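Local coordinates for protein time interval measuring enzyme TIME (Bombyx mori, PDB 2E46) that is a clock protein thought to measure time intervals and, as a copper-zinc superoxide dismutase family member, probably converts superoxide to hydrogen peroxide and oxygen, at residues His35-Ile40 with Arg101-Asp106; Arg10-Leu15 with Asn23-Gln28; Pro45-Phe50 with Glu126-Tyr131. All coordinates share one frame; numbering follows the deposited sequence.

In the fold
The three contacts sample the antiparallel beta barrel of a copper-zinc superoxide dismutase. Contact 2 is the hairpin of strands 10-16 and 21-29, and contact 1 pairs the next strand, 33-41, with strand 99-106. Their centres lie about 9 Å apart. They touch through backbone bonds such as His35 N to Thr27 O, 2.8 Å, and through Val36 on Ile24 and Phe26. Contact 3 lies on the other side of the chain's centre from contact 2, yet Ile24 CD1 reaches Phe50 CZ at 3.4 Å. Contact 3 is nearest the metals: the Asp129 side chain is about 6 Å from both copper and zinc. In contact 2, the Leu15 side chain is about 11 Å from copper.

Contact 1 (His35-Ile40 with Arg101-Asp106); sequences HVQGGI and RIDLVD
His35 and Asp103 meet diagonally on the outer face of a two-strand antiparallel pair; His35 stands opposite Val105 and Asp103 opposite Gln37. The imidazole turns its NE2 edge to the carboxylate. NE2 donates to Asp103 OD1 over 3.2 Å, nearly along the C-O axis, but the bond is bent (145°) and the oxygen sits somewhat out of the ring plane. Ring and carboxylate planes are 52° apart. In both residues CG stands anti to the backbone N (chi1 -173° in His35), which leans the two groups toward each other across the strands. Gln37 CG lies over one face of the imidazole, near its rim. Leu104 O faces the ring edge at CD2. The other carboxylate oxygen, Asp103 OD2, is 3.1 Å from Arg101 NH1, but well out of the guanidinium plane, making this a charge pairing alone.

The opposite face is apolar. Val36 and Leu104 lie side by side and point the same way, with Val36 CB 4.0 Å from Leu104 CD1. Val36 CG1 also meets Ile102 CG2 at an angle. Opposite Ile102 stands Gly38, which brings only backbone. Val36 with Leu104 and Gly38 with Ile102 are the hydrogen-bonded pairs, each closed by two N-H to O bonds; the straightest is Leu104 N to Val36 O, 2.8 Å. Inside the barrel this face packs on Ile24 and Phe26 of strand 21-29 and on Val92 of strand 88-94.

The strand pair thus separates its chemistry by face. Val36 and Ile102 are buried on the inner face, with Leu104 at its margin. Outside, Asp103 divides its two oxygens between a histidine and an arginine. Its negative charge would tend to favour a protonated His35, though Arg101 probably offsets part of this.

Contact 2 (Arg10-Leu15 with Asn23-Gln28); sequences RAIAVL and NITFTQ
Val14 and Asn23 are brought together by the first torsion of Asn23, which sets CG anti to the carbonyl carbon (chi1 -74°). The two side chains then run alongside each other, and the amide nitrogen ND2 comes to 3.3 Å from Val14 CG2. On the same face, Ile12 has CG1 anti to its backbone N (chi1 -176°). This carries CG1 over the backbone of Ile24, 3.6 Å from its O, and CD1 on toward Thr25 OG1.

Phe26 works on the other face. Its ring presents an edge to the neighbouring strand. Ala11 O is in the ring plane there, 3.9 Å from CD2. Phe26 CB rests on Ala11 CB, and the CE2 corner nears Ala13 CB. The ring itself leans toward strand 33-41, where it meets Val36. Further along, Leu15 CD2 meets Ile24 CD1 at 3.9 Å.

Four backbone bonds tie the strands through two hydrogen-bonded pairs. Ala11 and Phe26 exchange N-H to O bonds of 2.7 Å each. Ala13 and Ile24 form a second such pair.

The Phe26 face looks into the barrel, where Val122 and Ile154 meet it. On the Ile12 face, Ile12, Val14 and Asn23 pack against Asp57, Leu58 and Ser59 of the second subunit. This is the antiparallel hairpin of strands 10-16 and 21-29, typical of the Greek-key beta barrel of copper-zinc superoxide dismutases.

Contact 3 (Pro45-Phe50 with Glu126-Tyr131); sequences PGEYGF and EKADDY
This contact carries part of the second shell of the copper-zinc site, where strand 46-53 is gripped by the loop after strand 121-125. Gly49 N donates to Lys127 O, 3.1 Å away and almost straight (172°). The CA of Tyr48 makes a weaker C-H approach to the same oxygen. Gly49 CA comes within 4.0 Å of Asp129 CB.

Tyr48 brings the edge of its ring to the loop. CD2 is 3.2 Å from Glu126 O, which lies near the ring plane. The phenol OH is bonded to Pro44 O, and Phe94 meets the ring nearly at right angles. One residue earlier, Glu47 CB lies 3.8 Å from Ala128 CB, and the same methyl group lies against Glu47 O.

Asp129 links the loop to the metals. Its CG stands anti to the backbone N (chi1 -160°), and its two oxygens go to two metal ligands: OD1 accepts from NE2 of His51, a copper ligand, and OD2 from NE2 of His76, a zinc ligand. Such an aspartate bridging the two metal sites from the second shell is a feature of copper-zinc superoxide dismutases.

OD2 also accepts from Tyr131 N, 2.8 Å, through its anti lone pair. This closes an Asx turn and ties the carboxylate to its own loop. The Tyr131 ring folds back, with Asp129 O over one face near the rim, and meets His78 edge-to-face.

Contact 1 (His35-Ile40 with Arg101-Asp106)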
ATOM      1  N   HIS A  35     -13.528  -9.493   6.981  1.00 26.83           N
ATOM      2  CA  HIS A  35     -13.084 -10.686   7.634  1.00 26.57           C
ATOM      3  C   HIS A  35     -11.595 -10.509   7.634  1.00 27.80           C
ATOM      4  O   HIS A  35     -10.995 -10.392   6.544  1.00 27.75           O
ATOM      5  CB  HIS A  35     -13.479 -11.946   6.821  1.00 25.88           C
ATOM      6  CG  HIS A  35     -13.194 -13.261   7.523  1.00 26.55           C
ATOM      7  ND1 HIS A  35     -13.056 -14.453   6.846  1.00 31.82           N
ATOM      8  CD2 HIS A  35     -12.972 -13.555   8.820  1.00 23.03           C
ATOM      9  CE1 HIS A  35     -12.820 -15.436   7.701  1.00 31.38           C
ATOM     10  NE2 HIS A  35     -12.702 -14.904   8.896  1.00 33.13           N
ATOM     11  N   VAL A  36     -10.997 -10.348   8.812  1.00 26.32           N
ATOM     12  CA  VAL A  36      -9.525 -10.037   8.855  1.00 26.76           C
ATOM     13  C   VAL A  36      -8.804 -11.311   9.370  1.00 27.81           C
ATOM     14  O   VAL A  36      -9.124 -11.819  10.454  1.00 28.79           O
ATOM     15  CB  VAL A  36      -9.313  -8.917   9.910  1.00 26.85           C
ATOM     16  CG1 VAL A  36      -7.850  -8.620  10.150  1.00 27.84           C
ATOM     17  CG2 VAL A  36     -10.144  -7.590   9.586  1.00 23.68           C
ATOM     18  N   GLN A  37      -7.863 -11.818   8.631  1.00 28.75           N
ATOM     19  CA  GLN A  37      -7.281 -13.123   8.919  1.00 32.92           C
ATOM     20  C   GLN A  37      -5.804 -13.045   8.585  1.00 35.38           C
ATOM     21  O   GLN A  37      -5.431 -12.637   7.474  1.00 36.35           O
ATOM     22  CB  GLN A  37      -7.811 -14.211   7.977  1.00 32.09           C
ATOM     23  CG  GLN A  37      -9.285 -14.470   8.035  1.00 37.49           C
ATOM     24  CD  GLN A  37      -9.636 -15.627   7.169  1.00 40.49           C
ATOM     25  OE1 GLN A  37      -9.953 -15.421   6.015  1.00 44.29           O
ATOM     26  NE2 GLN A  37      -9.525 -16.875   7.710  1.00 36.69           N
ATOM     27  N   GLY A  38      -4.954 -13.443   9.498  1.00 37.10           N
ATOM     28  CA  GLY A  38      -3.605 -13.712   9.073  1.00 40.44           C
ATOM     29  C   GLY A  38      -2.800 -14.427  10.137  1.00 42.66           C
ATOM     30  O   GLY A  38      -3.330 -15.024  11.103  1.00 42.70           O
ATOM     31  N   GLY A  39      -1.495 -14.367  10.000  1.00 44.35           N
ATOM     32  CA  GLY A  39      -0.707 -14.810  11.111  1.00 46.26           C
ATOM     33  C   GLY A  39       0.620 -14.174  11.024  1.00 48.23           C
ATOM     34  O   GLY A  39       1.211 -14.075   9.913  1.00 46.37           O
ATOM     35  N   ILE A  40       1.096 -13.802  12.216  1.00 49.93           N
ATOM     36  CA  ILE A  40       2.371 -13.145  12.358  1.00 51.87           C
ATOM     37  C   ILE A  40       3.322 -13.799  13.387  1.00 53.24           C
ATOM     38  O   ILE A  40       2.942 -14.069  14.525  1.00 55.59           O
ATOM     39  CB  ILE A  40       2.147 -11.611  12.565  1.00 52.50           C
ATOM     40  CG1 ILE A  40       1.231 -11.229  13.679  1.00 53.19           C
ATOM     41  CG2 ILE A  40       1.161 -11.105  11.462  1.00 53.06           C
ATOM     42  CD1 ILE A  40       0.469  -9.855  13.296  1.00 47.96           C
ATOM     43  N   ARG A 101      -2.258 -15.858  15.652  1.00 42.66           N
ATOM     44  CA  ARG A 101      -3.348 -16.093  14.783  1.00 40.97           C
ATOM     45  C   ARG A 101      -4.251 -14.866  14.828  1.00 39.57           C
ATOM     46  O   ARG A 101      -4.814 -14.465  15.905  1.00 37.77           O
ATOM     47  CB  ARG A 101      -4.175 -17.357  15.112  1.00 43.03           C
ATOM     48  CG  ARG A 101      -5.000 -17.705  13.847  1.00 47.54           C
ATOM     49  CD  ARG A 101      -6.402 -18.172  14.154  1.00 59.04           C
ATOM     50  NE  ARG A 101      -7.062 -18.731  12.959  1.00 60.46           N
ATOM     51  CZ  ARG A 101      -8.293 -19.231  12.990  1.00 62.83           C
ATOM     52  NH1 ARG A 101      -8.956 -19.244  14.134  1.00 61.64           N
ATOM     53  NH2 ARG A 101      -8.850 -19.743  11.887  1.00 66.97           N
ATOM     54  N   ILE A 102      -4.432 -14.289  13.640  1.00 36.11           N
ATOM     55  CA  ILE A 102      -5.442 -13.264  13.514  1.00 34.22           C
ATOM     56  C   ILE A 102      -6.624 -13.820  12.809  1.00 31.42           C
ATOM     57  O   ILE A 102      -6.534 -14.395  11.678  1.00 29.51           O
ATOM     58  CB  ILE A 102      -4.875 -12.049  12.853  1.00 34.29           C
ATOM     59  CG1 ILE A 102      -3.778 -11.555  13.759  1.00 37.63           C
ATOM     60  CG2 ILE A 102      -5.929 -10.914  12.732  1.00 39.18           C
ATOM     61  CD1 ILE A 102      -2.869 -10.590  13.062  1.00 40.70           C
ATOM     62  N   ASP A 103      -7.767 -13.632  13.464  1.00 30.97           N
ATOM     63  CA  ASP A 103      -9.002 -14.168  12.883  1.00 33.68           C
ATOM     64  C   ASP A 103     -10.218 -13.524  13.439  1.00 34.40           C
ATOM     65  O   ASP A 103     -10.783 -14.030  14.472  1.00 34.73           O
ATOM     66  CB  ASP A 103      -9.206 -15.681  13.153  1.00 32.84           C
ATOM     67  CG  ASP A 103     -10.424 -16.208  12.419  1.00 36.28           C
ATOM     68  OD1 ASP A 103     -10.980 -15.508  11.560  1.00 34.01           O
ATOM     69  OD2 ASP A 103     -10.845 -17.354  12.661  1.00 43.72           O
ATOM     70  N   LEU A 104     -10.637 -12.465  12.770  1.00 32.47           N
ATOM     71  CA  LEU A 104     -11.816 -11.698  13.281  1.00 34.28           C
ATOM     72  C   LEU A 104     -12.662 -11.031  12.173  1.00 32.03           C
ATOM     73  O   LEU A 104     -12.355 -11.055  11.046  1.00 30.40           O
ATOM     74  CB  LEU A 104     -11.442 -10.658  14.335  1.00 32.56           C
ATOM     75  CG  LEU A 104     -10.485  -9.550  13.861  1.00 40.84           C
ATOM     76  CD1 LEU A 104     -11.313  -8.376  13.316  1.00 36.71           C
ATOM     77  CD2 LEU A 104      -9.492  -9.138  14.923  1.00 39.05           C
ATOM     78  N   VAL A 105     -13.784 -10.478  12.571  1.00 34.74           N
ATOM     79  CA  VAL A 105     -14.635  -9.813  11.667  1.00 33.14           C
ATOM     80  C   VAL A 105     -14.956  -8.480  12.281  1.00 32.76           C
ATOM     81  O   VAL A 105     -15.333  -8.378  13.457  1.00 31.98           O
ATOM     82  CB  VAL A 105     -15.866 -10.673  11.048  1.00 34.36           C
ATOM     83  CG1 VAL A 105     -15.818 -12.187  11.240  1.00 33.99           C
ATOM     84  CG2 VAL A 105     -17.168 -10.094  11.342  1.00 33.93           C
ATOM     85  N   ASP A 106     -14.781  -7.441  11.456  1.00 31.64           N
ATOM     86  CA  ASP A 106     -15.026  -6.088  11.921  1.00 31.20           C
ATOM     87  C   ASP A 106     -16.052  -5.398  11.057  1.00 33.56           C
ATOM     88  O   ASP A 106     -15.912  -5.440   9.791  1.00 33.70           O
ATOM     89  CB  ASP A 106     -13.773  -5.300  11.864  1.00 30.68           C
ATOM     90  CG  ASP A 106     -13.890  -3.990  12.622  1.00 36.57           C
ATOM     91  OD1 ASP A 106     -13.844  -2.868  12.008  1.00 37.73           O
ATOM     92  OD2 ASP A 106     -14.067  -4.088  13.861  1.00 40.99           O
TER

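Contact 2 (Arg10-Leu15 with Asn23-Gln28)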
ATOM      1  N   ARG A  10     -10.762  -7.928  -1.897  1.00 37.70           N
ATOM      2  CA  ARG A  10      -9.764  -8.424  -0.992  1.00 37.24           C
ATOM      3  C   ARG A  10      -8.569  -7.498  -0.929  1.00 33.66           C
ATOM      4  O   ARG A  10      -8.102  -7.039  -1.935  1.00 32.57           O
ATOM      5  CB  ARG A  10      -9.237  -9.768  -1.506  1.00 36.10           C
ATOM      6  CG  ARG A  10     -10.176 -10.885  -1.656  1.00 45.68           C
ATOM      7  CD  ARG A  10      -9.443 -12.139  -2.332  1.00 44.92           C
ATOM      8  NE  ARG A  10      -8.936 -11.968  -3.703  1.00 57.37           N
ATOM      9  CZ  ARG A  10      -8.065 -12.821  -4.304  1.00 59.17           C
ATOM     10  NH1 ARG A  10      -7.590 -13.882  -3.632  1.00 59.87           N
ATOM     11  NH2 ARG A  10      -7.642 -12.619  -5.572  1.00 58.79           N
ATOM     12  N   ALA A  11      -7.988  -7.344   0.245  1.00 31.17           N
ATOM     13  CA  ALA A  11      -6.782  -6.604   0.402  1.00 28.91           C
ATOM     14  C   ALA A  11      -5.804  -7.421   1.298  1.00 28.33           C
ATOM     15  O   ALA A  11      -6.221  -8.297   2.054  1.00 28.78           O
ATOM     16  CB  ALA A  11      -7.132  -5.274   1.096  1.00 26.53           C
ATOM     17  N   ILE A  12      -4.533  -7.049   1.305  1.00 28.80           N
ATOM     18  CA  ILE A  12      -3.530  -7.625   2.229  1.00 28.76           C
ATOM     19  C   ILE A  12      -2.533  -6.602   2.766  1.00 30.95           C
ATOM     20  O   ILE A  12      -2.136  -5.643   2.022  1.00 29.88           O
ATOM     21  CB  ILE A  12      -2.757  -8.721   1.426  1.00 29.98           C
ATOM     22  CG1 ILE A  12      -1.723  -9.518   2.281  1.00 30.14           C
ATOM     23  CG2 ILE A  12      -2.189  -8.174   0.164  1.00 24.07           C
ATOM     24  CD1 ILE A  12      -1.338 -10.874   1.591  1.00 23.83           C
ATOM     25  N   ALA A  13      -2.000  -6.832   3.970  1.00 30.48           N
ATOM     26  CA  ALA A  13      -0.831  -6.029   4.376  1.00 30.95           C
ATOM     27  C   ALA A  13       0.297  -7.010   4.837  1.00 34.62           C
ATOM     28  O   ALA A  13       0.049  -8.043   5.481  1.00 35.09           O
ATOM     29  CB  ALA A  13      -1.222  -5.107   5.457  1.00 27.77           C
ATOM     30  N   VAL A  14       1.547  -6.652   4.590  1.00 36.86           N
ATOM     31  CA  VAL A  14       2.662  -7.531   4.891  1.00 37.54           C
ATOM     32  C   VAL A  14       3.570  -6.824   5.855  1.00 39.51           C
ATOM     33  O   VAL A  14       3.971  -5.698   5.631  1.00 37.94           O
ATOM     34  CB  VAL A  14       3.401  -7.799   3.650  1.00 38.90           C
ATOM     35  CG1 VAL A  14       4.795  -8.340   3.952  1.00 40.26           C
ATOM     36  CG2 VAL A  14       2.554  -8.715   2.689  1.00 35.96           C
ATOM     37  N   LEU A  15       3.773  -7.446   7.006  1.00 41.27           N
ATOM     38  CA  LEU A  15       4.647  -6.972   8.035  1.00 41.08           C
ATOM     39  C   LEU A  15       5.985  -7.754   7.855  1.00 44.73           C
ATOM     40  O   LEU A  15       5.982  -9.014   7.898  1.00 45.30           O
ATOM     41  CB  LEU A  15       3.983  -7.343   9.343  1.00 40.78           C
ATOM     42  CG  LEU A  15       3.125  -6.430  10.202  1.00 41.96           C
ATOM     43  CD1 LEU A  15       2.600  -5.095   9.437  1.00 39.18           C
ATOM     44  CD2 LEU A  15       2.045  -7.169  11.017  1.00 39.70           C
ATOM     45  N   ASN A  23       1.399 -11.826   7.420  1.00 40.91           N
ATOM     46  CA  ASN A  23       0.494 -11.433   6.358  1.00 41.00           C
ATOM     47  C   ASN A  23      -0.862 -11.267   7.021  1.00 40.99           C
ATOM     48  O   ASN A  23      -1.245 -12.103   7.888  1.00 38.87           O
ATOM     49  CB  ASN A  23       0.384 -12.494   5.235  1.00 42.00           C
ATOM     50  CG  ASN A  23       1.616 -12.505   4.386  1.00 47.80           C
ATOM     51  OD1 ASN A  23       1.890 -13.436   3.626  1.00 55.12           O
ATOM     52  ND2 ASN A  23       2.422 -11.480   4.565  1.00 54.42           N
ATOM     53  N   ILE A  24      -1.555 -10.172   6.658  1.00 38.36           N
ATOM     54  CA  ILE A  24      -2.922  -9.958   7.101  1.00 37.82           C
ATOM     55  C   ILE A  24      -3.796  -9.590   5.911  1.00 38.03           C
ATOM     56  O   ILE A  24      -3.567  -8.625   5.203  1.00 37.59           O
ATOM     57  CB  ILE A  24      -3.032  -8.918   8.196  1.00 37.97           C
ATOM     58  CG1 ILE A  24      -2.029  -9.264   9.295  1.00 39.39           C
ATOM     59  CG2 ILE A  24      -4.519  -8.801   8.746  1.00 33.99           C
ATOM     60  CD1 ILE A  24      -1.590  -8.009  10.052  1.00 42.83           C
ATOM     61  N   THR A  25      -4.775 -10.435   5.699  1.00 36.50           N
ATOM     62  CA  THR A  25      -5.614 -10.384   4.570  1.00 35.11           C
ATOM     63  C   THR A  25      -6.935  -9.781   5.105  1.00 33.99           C
ATOM     64  O   THR A  25      -7.297  -9.943   6.302  1.00 32.78           O
ATOM     65  CB  THR A  25      -5.649 -11.808   4.166  1.00 37.57           C
ATOM     66  OG1 THR A  25      -5.047 -12.030   2.866  1.00 40.35           O
ATOM     67  CG2 THR A  25      -6.921 -12.610   4.572  1.00 29.78           C
ATOM     68  N   PHE A  26      -7.592  -9.013   4.262  1.00 31.57           N
ATOM     69  CA  PHE A  26      -8.869  -8.319   4.615  1.00 30.53           C
ATOM     70  C   PHE A  26      -9.782  -8.642   3.445  1.00 31.51           C
ATOM     71  O   PHE A  26      -9.402  -8.319   2.297  1.00 33.35           O
ATOM     72  CB  PHE A  26      -8.690  -6.809   4.564  1.00 27.00           C
ATOM     73  CG  PHE A  26      -7.759  -6.281   5.610  1.00 26.92           C
ATOM     74  CD1 PHE A  26      -8.248  -5.855   6.816  1.00 16.83           C
ATOM     75  CD2 PHE A  26      -6.418  -6.345   5.421  1.00 24.05           C
ATOM     76  CE1 PHE A  26      -7.418  -5.405   7.813  1.00 26.41           C
ATOM     77  CE2 PHE A  26      -5.543  -5.881   6.393  1.00 24.61           C
ATOM     78  CZ  PHE A  26      -6.031  -5.426   7.621  1.00 20.82           C
ATOM     79  N   THR A  27     -10.936  -9.210   3.721  1.00 30.16           N
ATOM     80  CA  THR A  27     -11.797  -9.804   2.738  1.00 32.08           C
ATOM     81  C   THR A  27     -13.170  -9.326   3.025  1.00 32.92           C
ATOM     82  O   THR A  27     -13.674  -9.373   4.202  1.00 32.91           O
ATOM     83  CB  THR A  27     -11.836 -11.327   2.826  1.00 30.73           C
ATOM     84  OG1 THR A  27     -10.551 -11.854   2.521  1.00 34.29           O
ATOM     85  CG2 THR A  27     -12.839 -11.929   1.820  1.00 33.72           C
ATOM     86  N   GLN A  28     -13.763  -8.827   1.960  1.00 36.23           N
ATOM     87  CA  GLN A  28     -15.105  -8.276   2.011  1.00 41.66           C
ATOM     88  C   GLN A  28     -16.034  -9.499   2.118  1.00 43.56           C
ATOM     89  O   GLN A  28     -15.915 -10.455   1.275  1.00 44.92           O
ATOM     90  CB  GLN A  28     -15.453  -7.508   0.744  1.00 39.94           C
ATOM     91  CG  GLN A  28     -16.976  -7.402   0.589  1.00 43.58           C
ATOM     92  CD  GLN A  28     -17.444  -6.637  -0.690  1.00 45.53           C
ATOM     93  OE1 GLN A  28     -16.695  -6.570  -1.680  1.00 47.70           O
ATOM     94  NE2 GLN A  28     -18.724  -6.086  -0.669  1.00 49.55           N
TER

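Contact 3 (Pro45-Phe50 with Glu126-Tyr131)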
ATOM      1  N   PRO A  45       5.250 -14.184  23.569  1.00 54.11           N
ATOM      2  CA  PRO A  45       3.842 -14.189  24.029  1.00 53.69           C
ATOM      3  C   PRO A  45       3.322 -12.912  24.741  1.00 53.51           C
ATOM      4  O   PRO A  45       3.970 -12.301  25.569  1.00 52.97           O
ATOM      5  CB  PRO A  45       3.730 -15.481  24.890  1.00 53.70           C
ATOM      6  CG  PRO A  45       5.207 -15.838  25.162  1.00 53.06           C
ATOM      7  CD  PRO A  45       5.977 -15.402  23.990  1.00 53.34           C
ATOM      8  N   GLY A  46       2.126 -12.502  24.345  1.00 53.55           N
ATOM      9  CA  GLY A  46       1.470 -11.366  24.970  1.00 51.32           C
ATOM     10  C   GLY A  46       0.483 -10.744  23.988  1.00 49.81           C
ATOM     11  O   GLY A  46       0.340 -11.207  22.839  1.00 48.22           O
ATOM     12  N   GLU A  47      -0.229  -9.751  24.506  1.00 48.80           N
ATOM     13  CA  GLU A  47      -1.032  -8.831  23.754  1.00 49.75           C
ATOM     14  C   GLU A  47      -0.266  -7.624  23.145  1.00 51.24           C
ATOM     15  O   GLU A  47       0.471  -6.947  23.887  1.00 53.75           O
ATOM     16  CB  GLU A  47      -2.058  -8.289  24.686  1.00 48.50           C
ATOM     17  CG  GLU A  47      -3.058  -9.301  25.018  1.00 51.36           C
ATOM     18  CD  GLU A  47      -4.264  -8.696  25.657  1.00 57.25           C
ATOM     19  OE1 GLU A  47      -4.112  -7.706  26.475  1.00 61.06           O
ATOM     20  OE2 GLU A  47      -5.352  -9.180  25.282  1.00 54.82           O
ATOM     21  N   TYR A  48      -0.456  -7.337  21.831  1.00 49.96           N
ATOM     22  CA  TYR A  48      -0.057  -6.013  21.178  1.00 48.27           C
ATOM     23  C   TYR A  48      -1.169  -5.226  20.334  1.00 47.13           C
ATOM     24  O   TYR A  48      -2.035  -5.843  19.641  1.00 43.52           O
ATOM     25  CB  TYR A  48       1.162  -6.222  20.316  1.00 49.85           C
ATOM     26  CG  TYR A  48       2.165  -7.095  21.000  1.00 53.99           C
ATOM     27  CD1 TYR A  48       1.871  -8.454  21.292  1.00 54.54           C
ATOM     28  CD2 TYR A  48       3.432  -6.597  21.377  1.00 55.39           C
ATOM     29  CE1 TYR A  48       2.826  -9.289  21.921  1.00 53.50           C
ATOM     30  CE2 TYR A  48       4.407  -7.446  22.048  1.00 56.43           C
ATOM     31  CZ  TYR A  48       4.082  -8.786  22.297  1.00 54.12           C
ATOM     32  OH  TYR A  48       4.989  -9.612  22.917  1.00 58.12           O
ATOM     33  N   GLY A  49      -1.134  -3.891  20.461  1.00 44.18           N
ATOM     34  CA  GLY A  49      -2.048  -2.923  19.771  1.00 42.19           C
ATOM     35  C   GLY A  49      -1.922  -3.130  18.276  1.00 40.19           C
ATOM     36  O   GLY A  49      -0.804  -3.258  17.759  1.00 40.89           O
ATOM     37  N   PHE A  50      -3.070  -3.282  17.613  1.00 37.43           N
ATOM     38  CA  PHE A  50      -3.134  -3.592  16.196  1.00 36.53           C
ATOM     39  C   PHE A  50      -4.097  -2.642  15.558  1.00 35.92           C
ATOM     40  O   PHE A  50      -5.289  -2.660  15.883  1.00 35.73           O
ATOM     41  CB  PHE A  50      -3.657  -4.961  16.031  1.00 34.23           C
ATOM     42  CG  PHE A  50      -3.635  -5.447  14.646  1.00 36.73           C
ATOM     43  CD1 PHE A  50      -4.830  -5.776  14.011  1.00 39.47           C
ATOM     44  CD2 PHE A  50      -2.457  -5.669  13.995  1.00 32.00           C
ATOM     45  CE1 PHE A  50      -4.855  -6.271  12.777  1.00 36.69           C
ATOM     46  CE2 PHE A  50      -2.497  -6.182  12.741  1.00 40.30           C
ATOM     47  CZ  PHE A  50      -3.733  -6.477  12.127  1.00 39.09           C
ATOM     48  N   GLU A 126       4.171  -2.280  20.088  1.00 49.79           N
ATOM     49  CA  GLU A 126       5.154  -2.980  20.914  1.00 52.28           C
ATOM     50  C   GLU A 126       4.538  -3.344  22.257  1.00 53.46           C
ATOM     51  O   GLU A 126       5.007  -4.307  22.891  1.00 55.03           O
ATOM     52  CB  GLU A 126       6.370  -2.085  21.175  1.00 52.74           C
ATOM     53  CG  GLU A 126       6.183  -1.115  22.383  1.00 51.88           C
ATOM     54  CD  GLU A 126       7.500  -0.408  22.736  1.00 55.27           C
ATOM     55  OE1 GLU A 126       8.558  -1.031  22.545  1.00 59.38           O
ATOM     56  OE2 GLU A 126       7.486   0.774  23.166  1.00 59.87           O
ATOM     57  N   LYS A 127       3.541  -2.598  22.728  1.00 53.23           N
ATOM     58  CA  LYS A 127       2.825  -3.078  23.896  1.00 55.44           C
ATOM     59  C   LYS A 127       1.295  -3.058  23.658  1.00 54.75           C
ATOM     60  O   LYS A 127       0.851  -2.849  22.537  1.00 53.49           O
ATOM     61  CB  LYS A 127       3.271  -2.339  25.178  1.00 56.11           C
ATOM     62  CG  LYS A 127       2.344  -1.078  25.533  1.00 59.48           C
ATOM     63  CD  LYS A 127       2.848  -0.066  26.604  1.00 58.95           C
ATOM     64  CE  LYS A 127       4.381   0.074  26.567  1.00 68.92           C
ATOM     65  NZ  LYS A 127       4.935   1.506  26.531  1.00 71.78           N
ATOM     66  N   ALA A 128       0.481  -3.300  24.684  1.00 54.74           N
ATOM     67  CA  ALA A 128      -0.945  -3.467  24.413  1.00 55.80           C
ATOM     68  C   ALA A 128      -1.831  -2.179  24.383  1.00 56.60           C
ATOM     69  O   ALA A 128      -1.592  -1.218  25.074  1.00 56.74           O
ATOM     70  CB  ALA A 128      -1.551  -4.538  25.299  1.00 55.26           C
ATOM     71  N   ASP A 129      -2.836  -2.177  23.511  1.00 56.85           N
ATOM     72  CA  ASP A 129      -3.890  -1.171  23.485  1.00 56.95           C
ATOM     73  C   ASP A 129      -4.705  -1.248  24.769  1.00 57.28           C
ATOM     74  O   ASP A 129      -5.116  -2.334  25.152  1.00 58.52           O
ATOM     75  CB  ASP A 129      -4.829  -1.515  22.303  1.00 55.57           C
ATOM     76  CG  ASP A 129      -5.687  -0.334  21.837  1.00 55.06           C
ATOM     77  OD1 ASP A 129      -5.705  -0.103  20.570  1.00 51.14           O
ATOM     78  OD2 ASP A 129      -6.355   0.310  22.702  1.00 46.84           O
ATOM     79  N   ASP A 130      -5.040  -0.115  25.368  1.00 57.82           N
ATOM     80  CA  ASP A 130      -5.790  -0.112  26.619  1.00 58.49           C
ATOM     81  C   ASP A 130      -7.252   0.198  26.440  1.00 58.64           C
ATOM     82  O   ASP A 130      -7.950   0.354  27.445  1.00 58.43           O
ATOM     83  CB  ASP A 130      -5.176   0.894  27.616  1.00 58.65           C
ATOM     84  CG  ASP A 130      -5.449   2.365  27.229  1.00 61.80           C
ATOM     85  OD1 ASP A 130      -4.498   3.069  26.909  1.00 66.52           O
ATOM     86  OD2 ASP A 130      -6.604   2.841  27.217  1.00 64.71           O
ATOM     87  N   TYR A 131      -7.684   0.342  25.167  1.00 59.07           N
ATOM     88  CA  TYR A 131      -9.062   0.684  24.730  1.00 58.15           C
ATOM     89  C   TYR A 131      -9.605   2.031  25.120  1.00 58.78           C
ATOM     90  O   TYR A 131     -10.801   2.244  25.152  1.00 56.62           O
ATOM     91  CB  TYR A 131     -10.077  -0.409  25.107  1.00 57.77           C
ATOM     92  CG  TYR A 131      -9.589  -1.785  24.802  1.00 58.20           C
ATOM     93  CD1 TYR A 131      -8.938  -2.053  23.595  1.00 58.81           C
ATOM     94  CD2 TYR A 131      -9.749  -2.833  25.712  1.00 57.92           C
ATOM     95  CE1 TYR A 131      -8.452  -3.299  23.307  1.00 55.40           C
ATOM     96  CE2 TYR A 131      -9.260  -4.119  25.404  1.00 55.58           C
ATOM     97  CZ  TYR A 131      -8.602  -4.330  24.212  1.00 54.07           C
ATOM     98  OH  TYR A 131      -8.143  -5.571  23.858  1.00 52.78           O
TER